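PDB 5ANZ: soluble lytic transglycosylase B3 from Pseudomonas aeruginosa, which probably cleaves the glycan strands of peptidoglycan as a lytic transglycosylase during cell-wall turnover, and carries a bound calcium ion. Local coordinates for residues Gln46-Trp51 against Arg71-Val76; Phe401-Asp406 against Leu414-Thr419; Trp253-Arg258 against Gly290-Gly295. One frame throughout, in Å; residues are numbered along the deposited sequence.

Contact 1 of 3, residues Gln46-Trp51 against Arg71-Val76; sequences QSFEQW and RAFAGV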
ATOM      1  N   GLN A  46       3.255 -19.758  28.255  1.00 67.98           N
ATOM      2  CA  GLN A  46       1.864 -19.412  28.521  1.00 65.07           C
ATOM      3  C   GLN A  46       1.763 -18.009  29.113  1.00 55.71           C
ATOM      4  O   GLN A  46       0.893 -17.234  28.721  1.00 54.11           O
ATOM      5  CB  GLN A  46       1.208 -20.436  29.449  1.00 63.05           C
ATOM      6  CG  GLN A  46      -0.253 -20.144  29.742  1.00 67.97           C
ATOM      7  CD  GLN A  46      -1.010 -21.364  30.234  1.00 85.35           C
ATOM      8  OE1 GLN A  46      -1.002 -22.416  29.592  1.00 91.86           O
ATOM      9  NE2 GLN A  46      -1.671 -21.229  31.381  1.00 90.73           N
ATOM     10  N   SER A  47       2.644 -17.684  30.056  1.00 49.20           N
ATOM     11  CA  SER A  47       2.733 -16.309  30.539  1.00 49.61           C
ATOM     12  C   SER A  47       3.650 -15.514  29.610  1.00 46.55           C
ATOM     13  O   SER A  47       4.460 -16.101  28.893  1.00 45.78           O
ATOM     14  CB  SER A  47       3.254 -16.265  31.975  1.00 53.75           C
ATOM     15  OG  SER A  47       4.668 -16.227  31.993  1.00 49.95           O
ATOM     16  N   PHE A  48       3.524 -14.189  29.605  1.00 43.79           N
ATOM     17  CA  PHE A  48       4.370 -13.362  28.737  1.00 38.26           C
ATOM     18  C   PHE A  48       5.843 -13.491  29.124  1.00 39.89           C
ATOM     19  O   PHE A  48       6.719 -13.563  28.264  1.00 47.23           O
ATOM     20  CB  PHE A  48       3.952 -11.889  28.784  1.00 36.87           C
ATOM     21  CG  PHE A  48       4.812 -10.993  27.935  1.00 40.91           C
ATOM     22  CD1 PHE A  48       4.695 -11.003  26.558  1.00 37.34           C
ATOM     23  CD2 PHE A  48       5.751 -10.152  28.515  1.00 39.55           C
ATOM     24  CE1 PHE A  48       5.485 -10.185  25.764  1.00 33.94           C
ATOM     25  CE2 PHE A  48       6.547  -9.330  27.729  1.00 38.82           C
ATOM     26  CZ  PHE A  48       6.412  -9.346  26.347  1.00 35.84           C
ATOM     27  N   GLU A  49       6.111 -13.509  30.426  1.00 45.41           N
ATOM     28  CA  GLU A  49       7.475 -13.666  30.908  1.00 46.75           C
ATOM     29  C   GLU A  49       8.047 -15.008  30.462  1.00 48.01           C
ATOM     30  O   GLU A  49       9.212 -15.095  30.070  1.00 41.75           O
ATOM     31  CB  GLU A  49       7.534 -13.549  32.434  1.00 58.54           C
ATOM     32  CG  GLU A  49       7.196 -12.163  32.971  1.00 68.76           C
ATOM     33  CD  GLU A  49       5.718 -11.829  32.863  1.00 76.33           C
ATOM     34  OE1 GLU A  49       4.934 -12.701  32.430  1.00 76.45           O
ATOM     35  OE2 GLU A  49       5.339 -10.690  33.211  1.00 79.02           O
ATOM     36  N   GLN A  50       7.231 -16.055  30.529  1.00 46.21           N
ATOM     37  CA  GLN A  50       7.652 -17.363  30.040  1.00 47.56           C
ATOM     38  C   GLN A  50       7.953 -17.289  28.547  1.00 42.69           C
ATOM     39  O   GLN A  50       8.991 -17.767  28.093  1.00 47.56           O
ATOM     40  CB  GLN A  50       6.585 -18.425  30.322  1.00 47.43           C
ATOM     41  CG  GLN A  50       6.633 -19.003  31.738  1.00 52.73           C
ATOM     42  CD  GLN A  50       5.377 -19.777  32.093  1.00 57.28           C
ATOM     43  OE1 GLN A  50       4.415 -19.810  31.323  1.00 55.98           O
ATOM     44  NE2 GLN A  50       5.377 -20.405  33.264  1.00 66.06           N
ATOM     45  N   TRP A  51       7.054 -16.682  27.781  1.00 40.60           N
ATOM     46  CA  TRP A  51       7.304 -16.552  26.357  1.00 42.70           C
ATOM     47  C   TRP A  51       8.588 -15.751  26.125  1.00 41.50           C
ATOM     48  O   TRP A  51       9.400 -16.105  25.273  1.00 37.25           O
ATOM     49  CB  TRP A  51       6.128 -15.888  25.623  1.00 39.12           C
ATOM     50  CG  TRP A  51       6.570 -15.438  24.268  1.00 38.91           C
ATOM     51  CD1 TRP A  51       6.550 -16.163  23.111  1.00 36.46           C
ATOM     52  CD2 TRP A  51       7.165 -14.176  23.942  1.00 35.61           C
ATOM     53  NE1 TRP A  51       7.087 -15.418  22.081  1.00 34.82           N
ATOM     54  CE2 TRP A  51       7.474 -14.199  22.570  1.00 34.55           C
ATOM     55  CE3 TRP A  51       7.472 -13.032  24.682  1.00 30.81           C
ATOM     56  CZ2 TRP A  51       8.063 -13.114  21.918  1.00 31.43           C
ATOM     57  CZ3 TRP A  51       8.057 -11.951  24.030  1.00 30.57           C
ATOM     58  CH2 TRP A  51       8.349 -12.005  22.668  1.00 30.60           C
ATOM     59  N   ARG A  71      17.743  -4.295  27.545  1.00 40.32           N
ATOM     60  CA  ARG A  71      17.457  -2.880  27.318  1.00 39.65           C
ATOM     61  C   ARG A  71      16.152  -2.718  26.531  1.00 39.57           C
ATOM     62  O   ARG A  71      15.296  -1.890  26.851  1.00 43.43           O
ATOM     63  CB  ARG A  71      18.621  -2.240  26.563  1.00 47.17           C
ATOM     64  CG  ARG A  71      18.569  -0.738  26.410  1.00 70.06           C
ATOM     65  CD  ARG A  71      19.602  -0.306  25.377  1.00 84.35           C
ATOM     66  NE  ARG A  71      19.744   1.144  25.266  1.00 90.48           N
ATOM     67  CZ  ARG A  71      19.480   1.844  24.164  1.00 84.89           C
ATOM     68  NH1 ARG A  71      19.058   1.231  23.061  1.00 64.75           N
ATOM     69  NH2 ARG A  71      19.652   3.161  24.160  1.00 87.21           N
ATOM     70  N   ALA A  72      16.013  -3.540  25.503  1.00 31.30           N
ATOM     71  CA  ALA A  72      14.859  -3.494  24.615  1.00 34.01           C
ATOM     72  C   ALA A  72      13.563  -3.931  25.300  1.00 33.89           C
ATOM     73  O   ALA A  72      12.481  -3.436  24.974  1.00 34.21           O
ATOM     74  CB  ALA A  72      15.118  -4.362  23.395  1.00 30.26           C
ATOM     75  N   PHE A  73      13.668  -4.865  26.243  1.00 32.33           N
ATOM     76  CA  PHE A  73      12.479  -5.418  26.883  1.00 32.82           C
ATOM     77  C   PHE A  73      12.184  -4.831  28.257  1.00 36.16           C
ATOM     78  O   PHE A  73      11.212  -5.219  28.893  1.00 33.13           O
ATOM     79  CB  PHE A  73      12.600  -6.941  26.984  1.00 31.00           C
ATOM     80  CG  PHE A  73      12.149  -7.649  25.743  1.00 30.71           C
ATOM     81  CD1 PHE A  73      13.031  -7.877  24.698  1.00 28.44           C
ATOM     82  CD2 PHE A  73      10.826  -8.031  25.592  1.00 31.71           C
ATOM     83  CE1 PHE A  73      12.603  -8.507  23.534  1.00 28.52           C
ATOM     84  CE2 PHE A  73      10.400  -8.667  24.424  1.00 32.59           C
ATOM     85  CZ  PHE A  73      11.294  -8.904  23.403  1.00 29.42           C
ATOM     86  N   ALA A  74      13.007  -3.887  28.706  1.00 36.18           N
ATOM     87  CA  ALA A  74      12.787  -3.252  30.002  1.00 40.64           C
ATOM     88  C   ALA A  74      11.373  -2.674  30.130  1.00 39.54           C
ATOM     89  O   ALA A  74      10.999  -1.742  29.411  1.00 44.95           O
ATOM     90  CB  ALA A  74      13.826  -2.162  30.234  1.00 44.24           C
ATOM     91  N   GLY A  75      10.588  -3.246  31.036  1.00 45.02           N
ATOM     92  CA  GLY A  75       9.249  -2.756  31.309  1.00 56.73           C
ATOM     93  C   GLY A  75       8.196  -3.170  30.296  1.00 54.92           C
ATOM     94  O   GLY A  75       7.019  -2.831  30.444  1.00 53.24           O
ATOM     95  N   VAL A  76       8.609  -3.910  29.271  1.00 36.54           N
ATOM     96  CA  VAL A  76       7.681  -4.330  28.227  1.00 32.62           C
ATOM     97  C   VAL A  76       6.689  -5.407  28.683  1.00 34.53           C
ATOM     98  O   VAL A  76       7.064  -6.414  29.296  1.00 33.73           O
ATOM     99  CB  VAL A  76       8.440  -4.844  26.993  1.00 29.41           C
ATOM    100  CG1 VAL A  76       7.476  -5.454  25.999  1.00 28.08           C
ATOM    101  CG2 VAL A  76       9.243  -3.710  26.377  1.00 34.55           C
TER
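Two successive helices of the transglycosylase region meet here: the first turn of helix 48-61 touches Phe73 and the turn that follows helix 66-73, through Phe48 and Trp51 on one side and Phe73 and Val76 on the other. Phe48 points across: with CG anti to the backbone N (chi1 179°), its ring obliquely approaches the turn, bringing CE2 to 3.4 Å from Val76 O while CZ lies 4.0 Å from Val76 CG1. Trp51, three residues on in the same helix, presents CZ3 4.1 Å from Phe73 CE2, the two side chains crossing at about a right angle. Phe73 also receives Phe48 CZ at its ring edge, so three aromatic side chains converge. A type II turn from Phe73 to Val76, closed by Val76 N to Phe73 O at 2.9 Å, brings Val76 alongside the outer end of the Phe48 ring. Helix 48-61 starts with a capping box, Ser47 being its N-cap: Gln50 N donates to Ser47 OG (3.0 Å), and the Ser47 N-H points straight at Gln50 OE1 (176°), but from above the carbonyl plane. Helix 156-166 packs against this aromatic group, with Tyr165 edge-to-face on Phe48 and Ala161 touching both Trp51 and Phe73; helix 170-186 adds His174 and Leu177 against Trp51.

Contact 2 of 3, residues Phe401-Asp406 against Leu414-Thr419; sequences FGWPAD and LDRLRT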
ATOM      1  N   PHE A 401     -26.369 -12.069 -16.321  1.00 37.98           N
ATOM      2  CA  PHE A 401     -27.416 -11.068 -16.155  1.00 40.99           C
ATOM      3  C   PHE A 401     -27.448 -10.075 -17.319  1.00 45.34           C
ATOM      4  O   PHE A 401     -28.387  -9.290 -17.444  1.00 48.03           O
ATOM      5  CB  PHE A 401     -27.217 -10.308 -14.838  1.00 41.18           C
ATOM      6  CG  PHE A 401     -27.365 -11.162 -13.607  1.00 36.70           C
ATOM      7  CD1 PHE A 401     -28.089 -12.344 -13.639  1.00 45.50           C
ATOM      8  CD2 PHE A 401     -26.773 -10.775 -12.406  1.00 40.16           C
ATOM      9  CE1 PHE A 401     -28.227 -13.129 -12.498  1.00 49.40           C
ATOM     10  CE2 PHE A 401     -26.911 -11.557 -11.260  1.00 38.63           C
ATOM     11  CZ  PHE A 401     -27.636 -12.734 -11.308  1.00 44.75           C
ATOM     12  N   GLY A 402     -26.420 -10.107 -18.164  1.00 37.93           N
ATOM     13  CA  GLY A 402     -26.334  -9.199 -19.296  1.00 39.03           C
ATOM     14  C   GLY A 402     -25.750  -7.850 -18.929  1.00 39.87           C
ATOM     15  O   GLY A 402     -25.906  -6.869 -19.665  1.00 42.12           O
ATOM     16  N   TRP A 403     -25.081  -7.805 -17.782  1.00 43.14           N
ATOM     17  CA  TRP A 403     -24.452  -6.589 -17.284  1.00 35.16           C
ATOM     18  C   TRP A 403     -23.024  -6.462 -17.800  1.00 44.10           C
ATOM     19  O   TRP A 403     -22.403  -7.459 -18.155  1.00 36.83           O
ATOM     20  CB  TRP A 403     -24.423  -6.578 -15.759  1.00 35.70           C
ATOM     21  CG  TRP A 403     -25.754  -6.604 -15.066  1.00 35.59           C
ATOM     22  CD1 TRP A 403     -26.988  -6.688 -15.638  1.00 43.18           C
ATOM     23  CD2 TRP A 403     -25.967  -6.534 -13.656  1.00 38.10           C
ATOM     24  NE1 TRP A 403     -27.961  -6.680 -14.664  1.00 43.02           N
ATOM     25  CE2 TRP A 403     -27.357  -6.584 -13.438  1.00 40.15           C
ATOM     26  CE3 TRP A 403     -25.114  -6.436 -12.551  1.00 41.72           C
ATOM     27  CZ2 TRP A 403     -27.915  -6.540 -12.162  1.00 44.52           C
ATOM     28  CZ3 TRP A 403     -25.671  -6.389 -11.284  1.00 45.56           C
ATOM     29  CH2 TRP A 403     -27.058  -6.441 -11.101  1.00 42.46           C
ATOM     30  N   PRO A 404     -22.488  -5.235 -17.823  1.00 37.88           N
ATOM     31  CA  PRO A 404     -21.067  -5.098 -18.152  1.00 37.24           C
ATOM     32  C   PRO A 404     -20.218  -5.915 -17.182  1.00 33.95           C
ATOM     33  O   PRO A 404     -20.458  -5.872 -15.973  1.00 42.80           O
ATOM     34  CB  PRO A 404     -20.813  -3.595 -18.002  1.00 42.83           C
ATOM     35  CG  PRO A 404     -22.159  -2.967 -18.185  1.00 36.72           C
ATOM     36  CD  PRO A 404     -23.119  -3.935 -17.552  1.00 44.54           C
ATOM     37  N   ALA A 405     -19.247  -6.655 -17.705  1.00 32.94           N
ATOM     38  CA  ALA A 405     -18.471  -7.577 -16.880  1.00 31.81           C
ATOM     39  C   ALA A 405     -17.211  -6.929 -16.315  1.00 40.93           C
ATOM     40  O   ALA A 405     -16.097  -7.281 -16.706  1.00 36.71           O
ATOM     41  CB  ALA A 405     -18.110  -8.819 -17.695  1.00 39.85           C
ATOM     42  N   ASP A 406     -17.376  -5.985 -15.390  1.00 35.18           N
ATOM     43  CA  ASP A 406     -16.221  -5.257 -14.869  1.00 34.31           C
ATOM     44  C   ASP A 406     -15.610  -5.920 -13.627  1.00 30.86           C
ATOM     45  O   ASP A 406     -14.563  -5.489 -13.139  1.00 35.03           O
ATOM     46  CB  ASP A 406     -16.591  -3.795 -14.564  1.00 34.70           C
ATOM     47  CG  ASP A 406     -17.733  -3.657 -13.558  1.00 36.95           C
ATOM     48  OD1 ASP A 406     -18.090  -4.652 -12.886  1.00 35.08           O
ATOM     49  OD2 ASP A 406     -18.267  -2.526 -13.428  1.00 35.54           O
ATOM     50  N   LEU A 414     -25.596  -8.211  -5.363  1.00 35.69           N
ATOM     51  CA  LEU A 414     -26.027  -9.049  -4.263  1.00 37.10           C
ATOM     52  C   LEU A 414     -27.563  -9.152  -4.209  1.00 41.41           C
ATOM     53  O   LEU A 414     -28.106 -10.232  -3.960  1.00 41.73           O
ATOM     54  CB  LEU A 414     -25.478  -8.509  -2.941  1.00 38.10           C
ATOM     55  CG  LEU A 414     -25.536  -9.477  -1.763  1.00 47.80           C
ATOM     56  CD1 LEU A 414     -24.813 -10.774  -2.113  1.00 52.53           C
ATOM     57  CD2 LEU A 414     -24.923  -8.834  -0.532  1.00 49.91           C
ATOM     58  N   ASP A 415     -28.257  -8.038  -4.449  1.00 40.47           N
ATOM     59  CA  ASP A 415     -29.727  -8.034  -4.430  1.00 43.08           C
ATOM     60  C   ASP A 415     -30.317  -8.882  -5.559  1.00 51.90           C
ATOM     61  O   ASP A 415     -31.337  -9.552  -5.383  1.00 53.09           O
ATOM     62  CB  ASP A 415     -30.274  -6.610  -4.536  1.00 44.66           C
ATOM     63  CG  ASP A 415     -30.061  -5.805  -3.271  1.00 62.68           C
ATOM     64  OD1 ASP A 415     -29.938  -6.416  -2.187  1.00 62.04           O
ATOM     65  OD2 ASP A 415     -30.024  -4.559  -3.364  1.00 75.37           O
ATOM     66  N   ARG A 416     -29.688  -8.830  -6.725  1.00 49.67           N
ATOM     67  CA  ARG A 416     -30.141  -9.629  -7.859  1.00 53.19           C
ATOM     68  C   ARG A 416     -29.953 -11.112  -7.557  1.00 50.10           C
ATOM     69  O   ARG A 416     -30.837 -11.930  -7.816  1.00 51.52           O
ATOM     70  CB  ARG A 416     -29.389  -9.237  -9.133  1.00 38.82           C
ATOM     71  CG  ARG A 416     -29.708 -10.103 -10.336  1.00 59.73           C
ATOM     72  CD  ARG A 416     -31.159  -9.959 -10.772  1.00 65.11           C
ATOM     73  NE  ARG A 416     -31.271  -9.803 -12.220  1.00 67.12           N
ATOM     74  CZ  ARG A 416     -31.266 -10.814 -13.082  1.00 76.61           C
ATOM     75  NH1 ARG A 416     -31.153 -12.061 -12.646  1.00 82.48           N
ATOM     76  NH2 ARG A 416     -31.372 -10.577 -14.383  1.00 73.82           N
ATOM     77  N   LEU A 417     -28.797 -11.442  -6.990  1.00 47.48           N
ATOM     78  CA  LEU A 417     -28.453 -12.816  -6.641  1.00 41.94           C
ATOM     79  C   LEU A 417     -29.426 -13.470  -5.667  1.00 52.77           C
ATOM     80  O   LEU A 417     -29.628 -14.681  -5.720  1.00 57.70           O
ATOM     81  CB  LEU A 417     -27.040 -12.860  -6.054  1.00 38.36           C
ATOM     82  CG  LEU A 417     -25.914 -12.856  -7.090  1.00 41.94           C
ATOM     83  CD1 LEU A 417     -24.585 -12.499  -6.446  1.00 43.56           C
ATOM     84  CD2 LEU A 417     -25.828 -14.214  -7.762  1.00 46.10           C
ATOM     85  N   ARG A 418     -30.029 -12.684  -4.778  1.00 53.76           N
ATOM     86  CA  ARG A 418     -30.914 -13.253  -3.768  1.00 61.70           C
ATOM     87  C   ARG A 418     -32.399 -13.036  -4.056  1.00 68.86           C
ATOM     88  O   ARG A 418     -33.208 -12.992  -3.129  1.00 77.74           O
ATOM     89  CB  ARG A 418     -30.583 -12.688  -2.386  1.00 65.77           C
ATOM     90  CG  ARG A 418     -30.639 -11.175  -2.291  1.00 72.50           C
ATOM     91  CD  ARG A 418     -30.822 -10.726  -0.850  1.00 79.46           C
ATOM     92  NE  ARG A 418     -30.072  -9.511  -0.545  1.00 83.38           N
ATOM     93  CZ  ARG A 418     -28.862  -9.506   0.003  1.00 83.99           C
ATOM     94  NH1 ARG A 418     -28.268 -10.652   0.303  1.00 83.28           N
ATOM     95  NH2 ARG A 418     -28.245  -8.359   0.255  1.00 84.79           N
ATOM     96  N   THR A 419     -32.760 -12.912  -5.330  1.00 73.00           N
ATOM     97  CA  THR A 419     -34.165 -12.764  -5.708  1.00 78.64           C
ATOM     98  C   THR A 419     -35.004 -13.948  -5.233  1.00 86.63           C
ATOM     99  O   THR A 419     -36.078 -14.216  -5.772  1.00 91.46           O
ATOM    100  CB  THR A 419     -34.339 -12.624  -7.230  1.00 75.74           C
ATOM    101  OG1 THR A 419     -33.613 -13.668  -7.893  1.00 76.71           O
ATOM    102  CG2 THR A 419     -33.840 -11.268  -7.705  1.00 72.92           C
TER
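A cation-pi contact joins the end of helix 388-401 to the last helix of the chain, 411-417, in the putative peptidoglycan-binding domain: Arg416 lies over one face of the Phe401 ring. Its aliphatic and charged parts share that face. Arg416 CG sits 3.6 Å from the centroid of the Phe401 ring as a CH-pi contact, and CZ of Arg416 stands 4.0 Å from the same centroid, 27° off the ring normal. The arginine chain leaves the helix with CG anti to the backbone N and then bends at chi2 (65°) and again at chi3, which folds the guanidinium back over the ring instead of letting it run outward. The two planes are tilted by 36°, so this is no flat stack: Arg416 NH1 comes closest, 3.1 Å from Phe401 CE1, while NH2 stands farther off, near CD1 and CG of the same ring. At the ring edge, Leu417 CD2 touches Phe401 CZ at 4.2 Å. Trp403 adds a looser contact, its CH2 lying 4.1 Å from Arg416 CB, and Phe401 CB rests on one face of its indole. The chain leaves helical geometry at Gly402, the C-prime residue (positive phi) of a Schellman motif ending helix 388-401. Leu413 of helix 411-417 touches both aromatics, while Leu417 continues to Leu368 of helix 362-374 and Cys397 of helix 388-401, tying together the three helices.

Contact 3 of 3, residues Trp253-Arg258 against Gly290-Gly295; sequences WGFEVR and GPLPSG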
ATOM      1  N   TRP A 253       3.360   7.116 -13.567  1.00 22.47           N
ATOM      2  CA  TRP A 253       2.786   5.941 -12.913  1.00 21.49           C
ATOM      3  C   TRP A 253       1.590   5.439 -13.713  1.00 21.29           C
ATOM      4  O   TRP A 253       1.263   4.247 -13.706  1.00 21.38           O
ATOM      5  CB  TRP A 253       2.365   6.269 -11.482  1.00 21.37           C
ATOM      6  CG  TRP A 253       1.403   7.408 -11.408  1.00 21.28           C
ATOM      7  CD1 TRP A 253       1.706   8.737 -11.228  1.00 25.43           C
ATOM      8  CD2 TRP A 253      -0.012   7.327 -11.547  1.00 18.72           C
ATOM      9  NE1 TRP A 253       0.547   9.483 -11.225  1.00 25.98           N
ATOM     10  CE2 TRP A 253      -0.518   8.648 -11.428  1.00 20.56           C
ATOM     11  CE3 TRP A 253      -0.911   6.272 -11.754  1.00 22.51           C
ATOM     12  CZ2 TRP A 253      -1.877   8.922 -11.505  1.00 24.82           C
ATOM     13  CZ3 TRP A 253      -2.255   6.547 -11.832  1.00 23.11           C
ATOM     14  CH2 TRP A 253      -2.730   7.869 -11.706  1.00 28.21           C
ATOM     15  N   GLY A 254       0.938   6.362 -14.401  1.00 21.09           N
ATOM     16  CA  GLY A 254      -0.269   6.042 -15.125  1.00 19.06           C
ATOM     17  C   GLY A 254      -1.031   7.320 -15.346  1.00 22.06           C
ATOM     18  O   GLY A 254      -0.556   8.418 -15.029  1.00 21.82           O
ATOM     19  N   PHE A 255      -2.209   7.184 -15.921  1.00 19.49           N
ATOM     20  CA  PHE A 255      -3.005   8.369 -16.210  1.00 23.80           C
ATOM     21  C   PHE A 255      -4.445   7.981 -16.482  1.00 25.34           C
ATOM     22  O   PHE A 255      -4.742   6.840 -16.843  1.00 23.78           O
ATOM     23  CB  PHE A 255      -2.416   9.135 -17.412  1.00 26.95           C
ATOM     24  CG  PHE A 255      -2.002   8.244 -18.559  1.00 26.40           C
ATOM     25  CD1 PHE A 255      -2.918   7.829 -19.503  1.00 30.13           C
ATOM     26  CD2 PHE A 255      -0.690   7.815 -18.678  1.00 29.62           C
ATOM     27  CE1 PHE A 255      -2.540   7.013 -20.550  1.00 36.79           C
ATOM     28  CE2 PHE A 255      -0.307   6.999 -19.716  1.00 31.42           C
ATOM     29  CZ  PHE A 255      -1.232   6.593 -20.655  1.00 33.72           C
ATOM     30  N   GLU A 256      -5.345   8.943 -16.322  1.00 24.26           N
ATOM     31  CA  GLU A 256      -6.746   8.699 -16.607  1.00 23.02           C
ATOM     32  C   GLU A 256      -7.008   8.577 -18.094  1.00 29.95           C
ATOM     33  O   GLU A 256      -6.370   9.251 -18.899  1.00 27.73           O
ATOM     34  CB  GLU A 256      -7.604   9.824 -16.017  1.00 27.99           C
ATOM     35  CG  GLU A 256      -9.082   9.535 -16.115  1.00 29.07           C
ATOM     36  CD  GLU A 256      -9.931  10.602 -15.462  1.00 33.38           C
ATOM     37  OE1 GLU A 256      -9.365  11.640 -15.040  1.00 30.02           O
ATOM     38  OE2 GLU A 256     -11.160  10.387 -15.370  1.00 30.05           O
ATOM     39  N   VAL A 257      -7.953   7.714 -18.459  1.00 24.65           N
ATOM     40  CA  VAL A 257      -8.317   7.508 -19.850  1.00 28.94           C
ATOM     41  C   VAL A 257      -9.826   7.491 -20.010  1.00 30.28           C
ATOM     42  O   VAL A 257     -10.563   7.444 -19.029  1.00 30.98           O
ATOM     43  CB  VAL A 257      -7.746   6.200 -20.415  1.00 28.59           C
ATOM     44  CG1 VAL A 257      -6.215   6.235 -20.373  1.00 28.06           C
ATOM     45  CG2 VAL A 257      -8.294   4.988 -19.633  1.00 31.41           C
ATOM     46  N   ARG A 258     -10.268   7.548 -21.259  1.00 32.46           N
ATOM     47  CA  ARG A 258     -11.678   7.406 -21.585  1.00 31.05           C
ATOM     48  C   ARG A 258     -11.891   6.091 -22.329  1.00 30.87           C
ATOM     49  O   ARG A 258     -11.207   5.814 -23.310  1.00 39.08           O
ATOM     50  CB  ARG A 258     -12.156   8.588 -22.439  1.00 40.84           C
ATOM     51  CG  ARG A 258     -13.581   8.460 -22.936  1.00 54.32           C
ATOM     52  CD  ARG A 258     -13.896   9.518 -23.993  1.00 58.74           C
ATOM     53  NE  ARG A 258     -13.818  10.878 -23.466  1.00 64.63           N
ATOM     54  CZ  ARG A 258     -13.949  11.976 -24.206  1.00 69.56           C
ATOM     55  NH1 ARG A 258     -14.159  11.878 -25.513  1.00 67.56           N
ATOM     56  NH2 ARG A 258     -13.867  13.174 -23.642  1.00 65.56           N
ATOM     57  N   GLY A 290      -9.078  11.756 -27.900  1.00 72.03           N
ATOM     58  CA  GLY A 290      -7.847  11.801 -28.667  1.00 82.40           C
ATOM     59  C   GLY A 290      -6.858  10.720 -28.276  1.00 83.69           C
ATOM     60  O   GLY A 290      -7.174   9.843 -27.471  1.00 82.49           O
ATOM     61  N   PRO A 291      -5.644  10.783 -28.844  1.00 81.74           N
ATOM     62  CA  PRO A 291      -4.602   9.764 -28.660  1.00 81.71           C
ATOM     63  C   PRO A 291      -4.026   9.717 -27.246  1.00 77.32           C
ATOM     64  O   PRO A 291      -4.307  10.592 -26.428  1.00 78.46           O
ATOM     65  CB  PRO A 291      -3.524  10.186 -29.664  1.00 83.12           C
ATOM     66  CG  PRO A 291      -3.726  11.653 -29.838  1.00 83.17           C
ATOM     67  CD  PRO A 291      -5.207  11.865 -29.745  1.00 82.93           C
ATOM     68  N   LEU A 292      -3.227   8.690 -26.972  1.00 73.62           N
ATOM     69  CA  LEU A 292      -2.517   8.567 -25.703  1.00 68.97           C
ATOM     70  C   LEU A 292      -1.098   9.125 -25.864  1.00 78.14           C
ATOM     71  O   LEU A 292      -0.663   9.389 -26.984  1.00 82.64           O
ATOM     72  CB  LEU A 292      -2.490   7.106 -25.244  1.00 55.56           C
ATOM     73  CG  LEU A 292      -3.837   6.380 -25.135  1.00 47.15           C
ATOM     74  CD1 LEU A 292      -3.636   4.887 -24.913  1.00 52.74           C
ATOM     75  CD2 LEU A 292      -4.698   6.964 -24.029  1.00 38.94           C
ATOM     76  N   PRO A 293      -0.375   9.314 -24.747  1.00 78.84           N
ATOM     77  CA  PRO A 293       0.972   9.908 -24.745  1.00 80.47           C
ATOM     78  C   PRO A 293       1.976   9.195 -25.656  1.00 79.13           C
ATOM     79  O   PRO A 293       2.422   8.093 -25.336  1.00 78.97           O
ATOM     80  CB  PRO A 293       1.403   9.784 -23.280  1.00 79.86           C
ATOM     81  CG  PRO A 293       0.124   9.785 -22.518  1.00 77.63           C
ATOM     82  CD  PRO A 293      -0.857   9.043 -23.380  1.00 76.97           C
ATOM     83  N   SER A 294       2.339   9.830 -26.767  1.00 80.12           N
ATOM     84  CA  SER A 294       3.265   9.229 -27.725  1.00 82.77           C
ATOM     85  C   SER A 294       4.675   9.084 -27.148  1.00 80.80           C
ATOM     86  O   SER A 294       5.038   9.762 -26.186  1.00 80.34           O
ATOM     87  CB  SER A 294       3.307  10.051 -29.015  1.00 88.75           C
ATOM     88  OG  SER A 294       2.069   9.978 -29.703  1.00 88.47           O
ATOM     89  N   GLY A 295       5.462   8.193 -27.743  1.00 77.20           N
ATOM     90  CA  GLY A 295       6.777   7.870 -27.223  1.00 76.78           C
ATOM     91  C   GLY A 295       6.690   6.745 -26.208  1.00 73.65           C
ATOM     92  O   GLY A 295       7.595   5.914 -26.103  1.00 69.95           O
TER
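One face of the Phe255 ring is taken by Pro293, whose CG lies 4.1 Å from the ring centroid and 20° off its normal, a CH-pi contact offset toward the rim. The neighbouring proline carbon, CD, comes nearest to the ring, 3.7 Å from Phe255 CZ. Leu292 approaches the same phenyl group obliquely, its CD2 being 4.1 Å from Phe255 CE1, and the two side chains cross at about a right angle. That methyl also bridges to Val257, two residues along the strand, with Leu292 CD2 4.0 Å from Val257 CG1. Phe255 CG lies between the backbone N and the carbonyl carbon (chi1 44°), which directs the ring at Leu292 and Pro293. No hydrogen bond crosses the contact; it is held by apolar groups, and Pro293 is exposed and poorly ordered, whereas Leu292 is buried. Around the contact, Leu276 of helix 276-280 touches Phe255, and Leu315 of strand 313-316 meets both Val257 and Leu292. Phe255 and Val257 point to the same side of strand 254-258. This is the pattern of a loop closing over one face of an antiparallel sheet: segment 290-295, in the connection from strand 285-286 to strand 300-304, lays consecutive apolar residues onto strand 254-258.

In the fold
Along the chain the order is contact 1, contact 3, contact 2. Contacts 1 and 3 fall in the transglycosylase part yet on opposite sides of the chain's centre, with centres about 55 Å apart: one joins helices near the N-terminus, the other a loop to the antiparallel sheet. Contact 2 belongs to the putative peptidoglycan-binding part. Its centre is about 31 Å from that of contact 3, with nearest atoms about 13 Å apart, and about 53 Å from that of contact 1. Asp406 OD2 is hydrogen-bonded to His309 N, linking the two parts. All three lie away from the calcium site (Asp218, Asp220, Asp222, Lys224, Asp233) and from Ile208, Thr211 and Tyr326, which bind N-acetylglucosamine in another structure of this protein.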